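Local coordinates for hypothetical nigD-like protein (Bacteroides caccae, PDB 3QWN) that is of unproven function but probably acts as an immunity protein (antitoxin) of the NigD type, at residues Leu116-Gly122 with Asp154-Arg160; Gln125-Val131 with Leu146-Asn152. All blocks are in the same frame, centred on the assembly; numbering follows the deposited sequence.

Contact 1: Leu116-Gly122 with Asp154-Arg160; sequences LNLKVNG and DEEYYNR
With CG anti to the backbone N in both N121 (chi1 179°) and D154 (chi1 -160°), the D154 carboxylate is brought to the backbone N-H groups of N121 and G122, and the N121 amide to E155. A classic beta bulge lies beside them in an antiparallel strand pair of the NigD-like C-terminal beta sandwich domain: Y157 and Y158 both face V120, whose carbonyl O accepts from Y158 N at 2.8 Å and from Y157 N at 3.0 Å, the latter from well above the carbonyl plane. Ahead of the bulge, 154-156 runs beside the end of strand 111-120 without regular pairing, and D154 holds the backbone just past that end. G122 N reaches the syn lone pair of D154 OD1, while N121 N approaches D154 OD2 from above the carboxylate plane; that second oxygen probably also bonds H126. N121 ND2 gives E155 OE1 a nearly straight bond of 2.9 Å, in the plane of its own amide but from above the carboxylate plane. A water links N121 OD1 to Y158 OH. On the regular side of the bulge, R160 bends so that V120 CG1 sits 3.9 Å over one face of its guanidinium, whereas N159 on the other sheet face meets the aliphatic chain of K119. N117 ND2 donates to N159 OD1 at 3.0 Å, from above the N159 carbonyl plane.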
loop_
_atom_site.group_PDB
_atom_site.type_symbol
_atom_site.label_atom_id
_atom_site.label_comp_id
_atom_site.label_asym_id
_atom_site.label_seq_id
_atom_site.Cartn_x
_atom_site.Cartn_y
_atom_site.Cartn_z
ATOM N N LEU A 116 -2.797 7.139 -3.745
ATOM C CA LEU A 116 -3.846 8.092 -3.420
ATOM C C LEU A 116 -3.399 9.498 -3.709
ATOM O O LEU A 116 -2.207 9.788 -3.677
ATOM C CB LEU A 116 -4.247 7.988 -1.931
ATOM C CG LEU A 116 -4.628 6.612 -1.371
ATOM C CD1 LEU A 116 -4.905 6.711 0.117
ATOM C CD2 LEU A 116 -5.842 6.010 -2.113
ATOM N N ASN A 117 -4.352 10.379 -3.987
ATOM C CA ASN A 117 -4.071 11.802 -4.091
ATOM C C ASN A 117 -4.808 12.479 -2.956
ATOM O O ASN A 117 -6.010 12.256 -2.745
ATOM C CB ASN A 117 -4.400 12.447 -5.448
ATOM C CG ASN A 117 -3.836 13.847 -5.512
ATOM O OD1 ASN A 117 -2.608 14.054 -5.587
ATOM N ND2 ASN A 117 -4.706 14.839 -5.319
ATOM N N LEU A 118 -4.055 13.268 -2.208
ATOM C CA LEU A 118 -4.462 14.029 -1.033
ATOM C C LEU A 118 -4.254 15.499 -1.266
ATOM O O LEU A 118 -3.352 15.884 -2.010
ATOM C CB LEU A 118 -3.527 13.618 0.138
ATOM C CG LEU A 118 -3.903 12.462 1.013
ATOM C CD1 LEU A 118 -3.766 11.141 0.274
ATOM C CD2 LEU A 118 -2.989 12.431 2.189
ATOM N N LYS A 119 -5.009 16.309 -0.559
ATOM C CA LYS A 119 -4.824 17.744 -0.501
ATOM C C LYS A 119 -4.379 17.977 0.940
ATOM O O LYS A 119 -5.098 17.634 1.884
ATOM C CB LYS A 119 -6.080 18.537 -0.949
ATOM C CG LYS A 119 -6.209 18.696 -2.473
ATOM C CD LYS A 119 -5.660 20.040 -2.983
ATOM C CE LYS A 119 -6.195 20.452 -4.340
ATOM N NZ LYS A 119 -5.620 21.759 -4.774
ATOM N N VAL A 120 -3.112 18.405 1.093
ATOM C CA VAL A 120 -2.444 18.600 2.383
ATOM C C VAL A 120 -1.946 20.049 2.546
ATOM O O VAL A 120 -2.137 20.900 1.672
ATOM C CB VAL A 120 -1.244 17.602 2.526
ATOM C CG1 VAL A 120 -1.690 16.157 2.344
ATOM C CG2 VAL A 120 -0.100 17.955 1.558
ATOM N N ASN A 121 -1.327 20.318 3.697
ATOM C CA ASN A 121 -0.618 21.552 3.983
ATOM C C ASN A 121 0.702 21.136 4.643
ATOM O O ASN A 121 1.660 20.847 3.930
ATOM C CB ASN A 121 -1.441 22.521 4.803
ATOM C CG ASN A 121 -0.707 23.810 5.124
ATOM O OD1 ASN A 121 0.334 24.158 4.531
ATOM N ND2 ASN A 121 -1.224 24.548 6.091
ATOM N N GLY A 122 0.702 20.986 5.961
ATOM C CA GLY A 122 1.880 20.572 6.716
ATOM C C GLY A 122 1.689 20.566 8.215
ATOM O O GLY A 122 0.728 21.142 8.743
ATOM N N ASP A 154 -5.468 18.956 9.026
ATOM C CA ASP A 154 -4.586 19.528 8.001
ATOM C C ASP A 154 -5.421 20.177 6.897
ATOM O O ASP A 154 -6.418 19.590 6.469
ATOM C CB ASP A 154 -3.657 18.449 7.405
ATOM C CG ASP A 154 -2.423 18.992 6.725
ATOM O OD1 ASP A 154 -2.026 20.130 7.036
ATOM O OD2 ASP A 154 -1.830 18.260 5.912
ATOM N N GLU A 155 -5.041 21.401 6.477
ATOM C CA GLU A 155 -5.753 22.157 5.437
ATOM C C GLU A 155 -5.588 21.463 4.078
ATOM O O GLU A 155 -4.616 20.759 3.864
ATOM C CB GLU A 155 -5.256 23.617 5.378
ATOM C CG GLU A 155 -5.505 24.431 6.643
ATOM C CD GLU A 155 -4.526 24.255 7.795
ATOM O OE1 GLU A 155 -3.492 23.570 7.616
ATOM O OE2 GLU A 155 -4.794 24.803 8.888
ATOM N N GLU A 156 -6.554 21.629 3.185
ATOM C CA GLU A 156 -6.543 20.995 1.869
ATOM C C GLU A 156 -6.009 21.984 0.842
ATOM O O GLU A 156 -6.779 22.549 0.059
ATOM C CB GLU A 156 -7.963 20.504 1.525
ATOM C CG GLU A 156 -8.430 19.432 2.487
ATOM C CD GLU A 156 -9.835 18.906 2.314
ATOM O OE1 GLU A 156 -10.660 19.602 1.687
ATOM O OE2 GLU A 156 -10.121 17.812 2.850
ATOM N N TYR A 157 -4.675 22.203 0.863
ATOM C CA TYR A 157 -4.036 23.202 0.013
ATOM C C TYR A 157 -3.284 22.641 -1.200
ATOM O O TYR A 157 -3.406 23.199 -2.294
ATOM C CB TYR A 157 -3.036 24.042 0.837
ATOM C CG TYR A 157 -3.587 24.970 1.891
ATOM C CD1 TYR A 157 -4.954 25.252 1.971
ATOM C CD2 TYR A 157 -2.739 25.602 2.796
ATOM C CE1 TYR A 157 -5.456 26.161 2.913
ATOM C CE2 TYR A 157 -3.230 26.501 3.752
ATOM C CZ TYR A 157 -4.586 26.772 3.814
ATOM O OH TYR A 157 -5.015 27.664 4.776
ATOM N N TYR A 158 -2.420 21.640 -0.988
ATOM C CA TYR A 158 -1.508 21.123 -2.035
ATOM C C TYR A 158 -1.681 19.645 -2.282
ATOM O O TYR A 158 -1.863 18.879 -1.346
ATOM C CB TYR A 158 -0.019 21.383 -1.650
ATOM C CG TYR A 158 0.229 22.716 -0.980
ATOM C CD1 TYR A 158 0.036 23.915 -1.665
ATOM C CD2 TYR A 158 0.658 22.784 0.340
ATOM C CE1 TYR A 158 0.253 25.143 -1.048
ATOM C CE2 TYR A 158 0.865 24.011 0.970
ATOM C CZ TYR A 158 0.678 25.187 0.268
ATOM O OH TYR A 158 0.869 26.404 0.886
ATOM N N ASN A 159 -1.581 19.239 -3.532
ATOM C CA ASN A 159 -1.711 17.843 -3.912
ATOM C C ASN A 159 -0.465 17.088 -3.519
ATOM O O ASN A 159 0.653 17.584 -3.668
ATOM C CB ASN A 159 -1.978 17.699 -5.422
ATOM C CG ASN A 159 -3.328 18.234 -5.847
ATOM O OD1 ASN A 159 -4.383 17.864 -5.313
ATOM N ND2 ASN A 159 -3.327 19.108 -6.829
ATOM N N ARG A 160 -0.661 15.925 -2.939
ATOM C CA ARG A 160 0.397 15.038 -2.486
ATOM C C ARG A 160 -0.094 13.625 -2.624
ATOM O O ARG A 160 -1.241 13.324 -2.314
ATOM C CB ARG A 160 0.786 15.341 -1.022
ATOM C CG ARG A 160 2.171 14.815 -0.580
ATOM C CD ARG A 160 2.106 14.113 0.785
ATOM N NE ARG A 160 2.261 15.035 1.918
ATOM C CZ ARG A 160 1.877 14.786 3.175
ATOM N NH1 ARG A 160 1.293 13.628 3.489
ATOM N NH2 ARG A 160 2.060 15.700 4.125
HETATM O O HOH W 1 -5.615 17.480 4.629
HETATM O O HOH W 2 1.602 26.241 3.557
#

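Contact 2: Gln125-Val131 with Leu146-Asn152; sequences QHVFGIV and LLYHDAN
The rings of F128 and H149 lie nearly parallel, 11° apart, but offset, so that only the CE1 side of F128 lies over the imidazole, with F128 CE1 3.4 Å from H149 CD2. At the edge of that imidazole H149 NE2 meets H126 ND1 at 2.9 Å in an almost straight hydrogen bond whose donor may be either nitrogen, the two histidines standing rim to rim. V127 O lies at the H149 edge too, and the backbone O of A151 stands over one face of the H126 ring, toward its rim. With chi1 at 172°, CG of H149 stands opposite the backbone N and the ring leans over to H126 and F128. Both histidines are buried with their remaining nitrogens engaged, H149 ND1 by D98 O and H126 NE2 probably by D154, which would limit rotation of the rings. Strands 127-133 and 142-150 are antiparallel neighbours in a mixed sheet of the NigD-like C-terminal beta sandwich domain; F128, I130 and L147 pack on strand 158-167, F128 also on L116 and L118, and H149 on V100. On the other face, Y148 lies beside G129, which has no side chain, and Y148 CE1 reaches V127 CG1 at 4.1 Å. Past the last paired residues D150 OD1 accepts from N152 N in an Asx turn, and N152 ND2 donates to Q125 O at 2.8 Å, with that oxygen in the plane of the N152 amide.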
loop_
_atom_site.group_PDB
_atom_site.type_symbol
_atom_site.label_atom_id
_atom_site.label_comp_id
_atom_site.label_asym_id
_atom_site.label_seq_id
_atom_site.Cartn_x
_atom_site.Cartn_y
_atom_site.Cartn_z
ATOM N N GLN A 125 0.047 14.864 10.809
ATOM C CA GLN A 125 0.252 13.500 10.341
ATOM C C GLN A 125 -1.048 12.961 9.784
ATOM O O GLN A 125 -2.092 13.078 10.412
ATOM C CB GLN A 125 0.799 12.605 11.481
ATOM C CG GLN A 125 1.237 11.185 11.090
ATOM C CD GLN A 125 2.312 11.101 10.020
ATOM O OE1 GLN A 125 3.322 11.806 10.025
ATOM N NE2 GLN A 125 2.115 10.209 9.069
ATOM N N HIS A 126 -0.985 12.428 8.560
ATOM C CA HIS A 126 -2.102 11.814 7.883
ATOM C C HIS A 126 -2.026 10.342 8.249
ATOM O O HIS A 126 -1.011 9.686 8.010
ATOM C CB HIS A 126 -2.067 12.091 6.374
ATOM C CG HIS A 126 -2.423 13.506 6.023
ATOM N ND1 HIS A 126 -3.659 13.835 5.504
ATOM C CD2 HIS A 126 -1.703 14.642 6.169
ATOM C CE1 HIS A 126 -3.639 15.141 5.320
ATOM N NE2 HIS A 126 -2.485 15.669 5.709
ATOM N N VAL A 127 -3.039 9.870 8.969
ATOM C CA VAL A 127 -3.082 8.499 9.466
ATOM C C VAL A 127 -4.053 7.689 8.605
ATOM O O VAL A 127 -5.207 8.076 8.427
ATOM C CB VAL A 127 -3.425 8.421 10.990
ATOM C CG1 VAL A 127 -3.351 6.980 11.496
ATOM C CG2 VAL A 127 -2.504 9.321 11.812
ATOM N N PHE A 128 -3.541 6.586 8.031
ATOM C CA PHE A 128 -4.285 5.667 7.193
ATOM C C PHE A 128 -4.471 4.321 7.892
ATOM O O PHE A 128 -3.592 3.885 8.642
ATOM C CB PHE A 128 -3.592 5.464 5.848
ATOM C CG PHE A 128 -3.549 6.712 5.003
ATOM C CD1 PHE A 128 -4.666 7.118 4.264
ATOM C CD2 PHE A 128 -2.392 7.486 4.941
ATOM C CE1 PHE A 128 -4.637 8.287 3.508
ATOM C CE2 PHE A 128 -2.356 8.644 4.163
ATOM C CZ PHE A 128 -3.489 9.047 3.473
ATOM N N GLY A 129 -5.602 3.677 7.592
ATOM C CA GLY A 129 -5.948 2.348 8.054
ATOM C C GLY A 129 -6.977 1.722 7.132
ATOM O O GLY A 129 -7.472 2.366 6.205
ATOM N N ILE A 130 -7.299 0.456 7.382
ATOM C CA ILE A 130 -8.309 -0.300 6.678
ATOM C C ILE A 130 -9.282 -0.844 7.709
ATOM O O ILE A 130 -8.881 -1.579 8.621
ATOM C CB ILE A 130 -7.701 -1.426 5.790
ATOM C CG1 ILE A 130 -6.846 -0.861 4.611
ATOM C CG2 ILE A 130 -8.797 -2.413 5.303
ATOM C CD1 ILE A 130 -7.653 -0.077 3.457
ATOM N N VAL A 131 -10.557 -0.459 7.575
ATOM C CA VAL A 131 -11.642 -0.946 8.422
ATOM C C VAL A 131 -12.191 -2.193 7.726
ATOM O O VAL A 131 -12.689 -2.113 6.607
ATOM C CB VAL A 131 -12.724 0.120 8.715
ATOM C CG1 VAL A 131 -13.720 -0.393 9.750
ATOM C CG2 VAL A 131 -12.085 1.432 9.175
ATOM N N LEU A 146 -12.833 -0.603 4.127
ATOM C CA LEU A 146 -13.144 0.819 4.100
ATOM C C LEU A 146 -11.900 1.562 4.498
ATOM O O LEU A 146 -11.300 1.233 5.521
ATOM C CB LEU A 146 -14.324 1.179 5.021
ATOM C CG LEU A 146 -14.646 2.680 5.223
ATOM C CD1 LEU A 146 -15.006 3.390 3.879
ATOM C CD2 LEU A 146 -15.780 2.839 6.222
ATOM N N LEU A 147 -11.492 2.547 3.676
ATOM C CA LEU A 147 -10.323 3.335 3.990
ATOM C C LEU A 147 -10.591 4.249 5.194
ATOM O O LEU A 147 -11.591 4.982 5.227
ATOM C CB LEU A 147 -9.845 4.177 2.784
ATOM C CG LEU A 147 -8.560 4.977 3.011
ATOM C CD1 LEU A 147 -7.339 4.083 3.033
ATOM C CD2 LEU A 147 -8.421 6.070 2.014
ATOM N N TYR A 148 -9.680 4.185 6.167
ATOM C CA TYR A 148 -9.623 5.076 7.297
ATOM C C TYR A 148 -8.578 6.140 6.948
ATOM O O TYR A 148 -7.448 5.796 6.567
ATOM C CB TYR A 148 -9.259 4.310 8.582
ATOM C CG TYR A 148 -8.950 5.193 9.774
ATOM C CD1 TYR A 148 -7.710 5.817 9.903
ATOM C CD2 TYR A 148 -9.865 5.345 10.810
ATOM C CE1 TYR A 148 -7.425 6.647 10.986
ATOM C CE2 TYR A 148 -9.571 6.132 11.924
ATOM C CZ TYR A 148 -8.351 6.786 12.004
ATOM O OH TYR A 148 -8.041 7.566 13.091
ATOM N N HIS A 149 -8.949 7.418 7.055
ATOM C CA HIS A 149 -8.013 8.500 6.810
ATOM C C HIS A 149 -8.300 9.635 7.769
ATOM O O HIS A 149 -9.366 10.250 7.708
ATOM C CB HIS A 149 -8.007 8.984 5.333
ATOM C CG HIS A 149 -7.183 10.227 5.109
ATOM N ND1 HIS A 149 -7.625 11.243 4.286
ATOM C CD2 HIS A 149 -5.995 10.603 5.665
ATOM C CE1 HIS A 149 -6.688 12.184 4.336
ATOM N NE2 HIS A 149 -5.696 11.845 5.164
ATOM N N ASP A 150 -7.332 9.907 8.654
ATOM C CA ASP A 150 -7.379 11.006 9.608
ATOM C C ASP A 150 -6.342 12.040 9.184
ATOM O O ASP A 150 -5.145 11.766 9.252
ATOM C CB ASP A 150 -7.125 10.495 11.032
ATOM C CG ASP A 150 -7.295 11.501 12.162
ATOM O OD1 ASP A 150 -7.855 12.603 11.911
ATOM O OD2 ASP A 150 -6.888 11.177 13.304
ATOM N N ALA A 151 -6.805 13.198 8.681
ATOM C CA ALA A 151 -5.943 14.306 8.224
ATOM C C ALA A 151 -5.511 15.168 9.387
ATOM O O ALA A 151 -4.711 16.072 9.191
ATOM C CB ALA A 151 -6.676 15.158 7.193
ATOM N N ASN A 152 -6.082 14.924 10.602
ATOM C CA ASN A 152 -5.753 15.649 11.860
ATOM C C ASN A 152 -5.893 17.177 11.702
ATOM O O ASN A 152 -5.084 17.948 12.223
ATOM C CB ASN A 152 -4.338 15.284 12.367
ATOM C CG ASN A 152 -4.309 14.021 13.203
ATOM O OD1 ASN A 152 -4.896 13.948 14.293
ATOM N ND2 ASN A 152 -3.631 12.990 12.704
#

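How the contacts relate
Contacts 1 and 2 belong to two sheets of the same domain. The strands of contact 1 are followed or preceded in the chain by those of contact 2, so that 111-120 leads into 127-133 and 142-150 into 158-167. Contact 2 is the more buried, with aromatic and aliphatic side chains and paired imidazoles turned inward; contact 1 lies farther from the chain centre, and amides, carboxylates and tyrosines dominate its more exposed end. Between them, L118 CD2 packs on F128 CZ at 3.7 Å, and V120 CG1 meets H126 NE2. The probable hydrogen bond of D154 OD2 with H126 NE2, 2.7 Å long, extends the histidine pair of 125-131 and 146-152 to the carboxylate of 154-160.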